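Local structure of phosphopantetheine attachment site family protein (Acinetobacter baumannii, 4HKG) at residues I13-V18 / I29-K34. The protein probably serves as a free-standing peptidyl carrier protein that tethers intermediates of a non-ribosomal peptide synthetase pathway through a phosphopantetheine arm. Numbering follows the deposited sequence. Where two conformers were deposited one is given.
Sequences IIRTLV and IDPDQK
With CG set anti to the backbone N (chi1 -171°) and the chain extended from there to NE, Arg15 reaches out from helix 7-22 and brings its guanidinium to the backbone of Ile29 and the ring of Pro31. Arg15 NH2 gives a weak hydrogen bond to Ile29 O, 2.8 Å away but bent, with an N-H...O angle of only 120°. The oxygen meets the guanidinium obliquely, and Arg15 NE lies 3.2 Å from the same Ile29 O. A weak hydrogen bond runs from Arg15 NE to Pro26 O. Over one face, off toward the rim, sits CD of Pro31, 4.1 Å from Arg15 NH2. Arginine suits this place because its long, extended arm reaches the loop from the helix and its several N-H groups can serve main-chain oxygens.

Ile29 is buried, its CB pointing toward the helix and lying 4.5 Å from Arg15 NE, and its side chain packs on Ile71 and Tyr38; a branched hydrocarbon fits this interior side of the loop. Pro31 holds the second position of a type I turn from Asp30 to Gln33, where its fixed phi is readily accommodated. Asp30 OD1 accepts from Asp32 N at 2.9 Å, met from above the carboxylate plane, which makes an Asx turn within the type I turn.

One bent, weak bond to Ile29 O and a proline CD over one guanidinium face suggest a light polar tie between the first helix of the carrier-protein helical bundle and the long loop before helix 42-56, with hydrophobic anchoring left to Ile29.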
loop_
_atom_site.group_PDB
_atom_site.type_symbol
_atom_site.label_atom_id
_atom_site.label_comp_id
_atom_site.label_asym_id
_atom_site.label_seq_id
_atom_site.Cartn_x
_atom_site.Cartn_y
_atom_site.Cartn_z
ATOM N N ILE A 13 2.597 -5.059 5.501
ATOM C CA ILE A 13 1.350 -5.537 4.900
ATOM C C ILE A 13 1.174 -4.987 3.482
ATOM O O ILE A 13 0.893 -5.745 2.542
ATOM C CB ILE A 13 0.133 -5.220 5.813
ATOM C CG1 ILE A 13 0.188 -6.118 7.052
ATOM C CG2 ILE A 13 -1.193 -5.332 5.040
ATOM C CD1 ILE A 13 -0.969 -5.959 8.003
ATOM N N ILE A 14 1.364 -3.682 3.318
ATOM C CA ILE A 14 1.200 -3.059 2.013
ATOM C C ILE A 14 2.217 -3.614 1.021
ATOM O O ILE A 14 1.872 -3.914 -0.119
ATOM C CB ILE A 14 1.289 -1.527 2.115
ATOM C CG1 ILE A 14 0.110 -0.974 2.916
ATOM C CG2 ILE A 14 1.282 -0.898 0.730
ATOM C CD1 ILE A 14 0.316 0.455 3.398
ATOM N N ARG A 15 3.459 -3.774 1.450
ATOM C CA ARG A 15 4.485 -4.338 0.579
ATOM C C ARG A 15 4.109 -5.739 0.106
ATOM O O ARG A 15 4.322 -6.092 -1.059
ATOM C CB ARG A 15 5.831 -4.344 1.305
ATOM C CG ARG A 15 7.040 -4.705 0.463
ATOM C CD ARG A 15 8.292 -4.655 1.349
ATOM N NE ARG A 15 9.543 -4.586 0.603
ATOM C CZ ARG A 15 10.724 -4.361 1.164
ATOM N NH1 ARG A 15 10.803 -4.169 2.475
ATOM N NH2 ARG A 15 11.819 -4.311 0.423
ATOM N N THR A 16 3.537 -6.528 1.006
ATOM C CA THR A 16 3.083 -7.863 0.663
ATOM C C THR A 16 1.966 -7.813 -0.375
ATOM O O THR A 16 1.983 -8.556 -1.363
ATOM C CB THR A 16 2.601 -8.617 1.924
ATOM O OG1 THR A 16 3.685 -8.723 2.858
ATOM C CG2 THR A 16 2.098 -10.009 1.563
ATOM N N LEU A 17 0.993 -6.935 -0.159
ATOM C CA LEU A 17 -0.102 -6.783 -1.109
ATOM C C LEU A 17 0.401 -6.345 -2.484
ATOM O O LEU A 17 -0.011 -6.901 -3.516
ATOM C CB LEU A 17 -1.132 -5.765 -0.613
ATOM C CG LEU A 17 -1.917 -6.124 0.644
ATOM C CD1 LEU A 17 -2.758 -4.933 1.070
ATOM C CD2 LEU A 17 -2.796 -7.332 0.400
ATOM N N VAL A 18 1.272 -5.345 -2.508
ATOM C CA VAL A 18 1.794 -4.825 -3.761
ATOM C C VAL A 18 2.599 -5.894 -4.499
ATOM O O VAL A 18 2.408 -6.106 -5.700
ATOM C CB VAL A 18 2.620 -3.542 -3.511
ATOM C CG1 VAL A 18 3.412 -3.152 -4.744
ATOM C CG2 VAL A 18 1.708 -2.405 -3.049
ATOM N N ILE A 29 10.988 -4.894 -3.941
ATOM C CA ILE A 29 10.253 -3.640 -4.003
ATOM C C ILE A 29 10.776 -2.650 -2.971
ATOM O O ILE A 29 10.860 -2.972 -1.790
ATOM C CB ILE A 29 8.755 -3.867 -3.746
ATOM C CG1 ILE A 29 8.191 -4.853 -4.767
ATOM C CG2 ILE A 29 8.007 -2.544 -3.796
ATOM C CD1 ILE A 29 8.247 -4.345 -6.189
ATOM N N ASP A 30 11.123 -1.449 -3.418
ATOM C CA ASP A 30 11.605 -0.383 -2.540
ATOM C C ASP A 30 10.398 0.349 -1.956
ATOM O O ASP A 30 9.609 0.939 -2.703
ATOM C CB ASP A 30 12.471 0.582 -3.358
ATOM C CG ASP A 30 13.078 1.709 -2.525
ATOM O OD1 ASP A 30 12.608 1.980 -1.398
ATOM O OD2 ASP A 30 14.033 2.350 -3.018
ATOM N N PRO A 31 10.234 0.312 -0.625
ATOM C CA PRO A 31 9.039 0.922 -0.027
ATOM C C PRO A 31 9.012 2.453 -0.096
ATOM O O PRO A 31 8.001 3.053 0.268
ATOM C CB PRO A 31 9.075 0.427 1.421
ATOM C CG PRO A 31 10.533 0.197 1.689
ATOM C CD PRO A 31 11.127 -0.284 0.388
ATOM N N ASP A 32 10.094 3.069 -0.558
ATOM C CA ASP A 32 10.138 4.515 -0.733
ATOM C C ASP A 32 10.108 4.947 -2.190
ATOM O O ASP A 32 10.210 6.137 -2.481
ATOM C CB ASP A 32 11.359 5.082 -0.015
ATOM C CG ASP A 32 11.242 4.941 1.477
ATOM O OD1 ASP A 32 10.211 5.387 2.022
ATOM O OD2 ASP A 32 12.152 4.351 2.102
ATOM N N GLN A 33 9.953 3.988 -3.099
ATOM C CA GLN A 33 9.896 4.297 -4.527
ATOM C C GLN A 33 8.439 4.511 -4.941
ATOM O O GLN A 33 7.549 3.795 -4.481
ATOM C CB GLN A 33 10.537 3.164 -5.343
ATOM C CG GLN A 33 10.686 3.466 -6.826
ATOM C CD GLN A 33 11.257 2.307 -7.645
ATOM O OE1 GLN A 33 11.253 1.157 -7.211
ATOM N NE2 GLN A 33 11.743 2.618 -8.840
ATOM N N LYS A 34 8.177 5.480 -5.809
ATOM C CA LYS A 34 6.809 5.690 -6.286
ATOM C C LYS A 34 6.251 4.434 -6.937
ATOM O O LYS A 34 6.937 3.796 -7.748
ATOM C CB LYS A 34 6.753 6.829 -7.293
ATOM C CG LYS A 34 6.908 8.202 -6.679
ATOM C CD LYS A 34 6.810 9.291 -7.738
#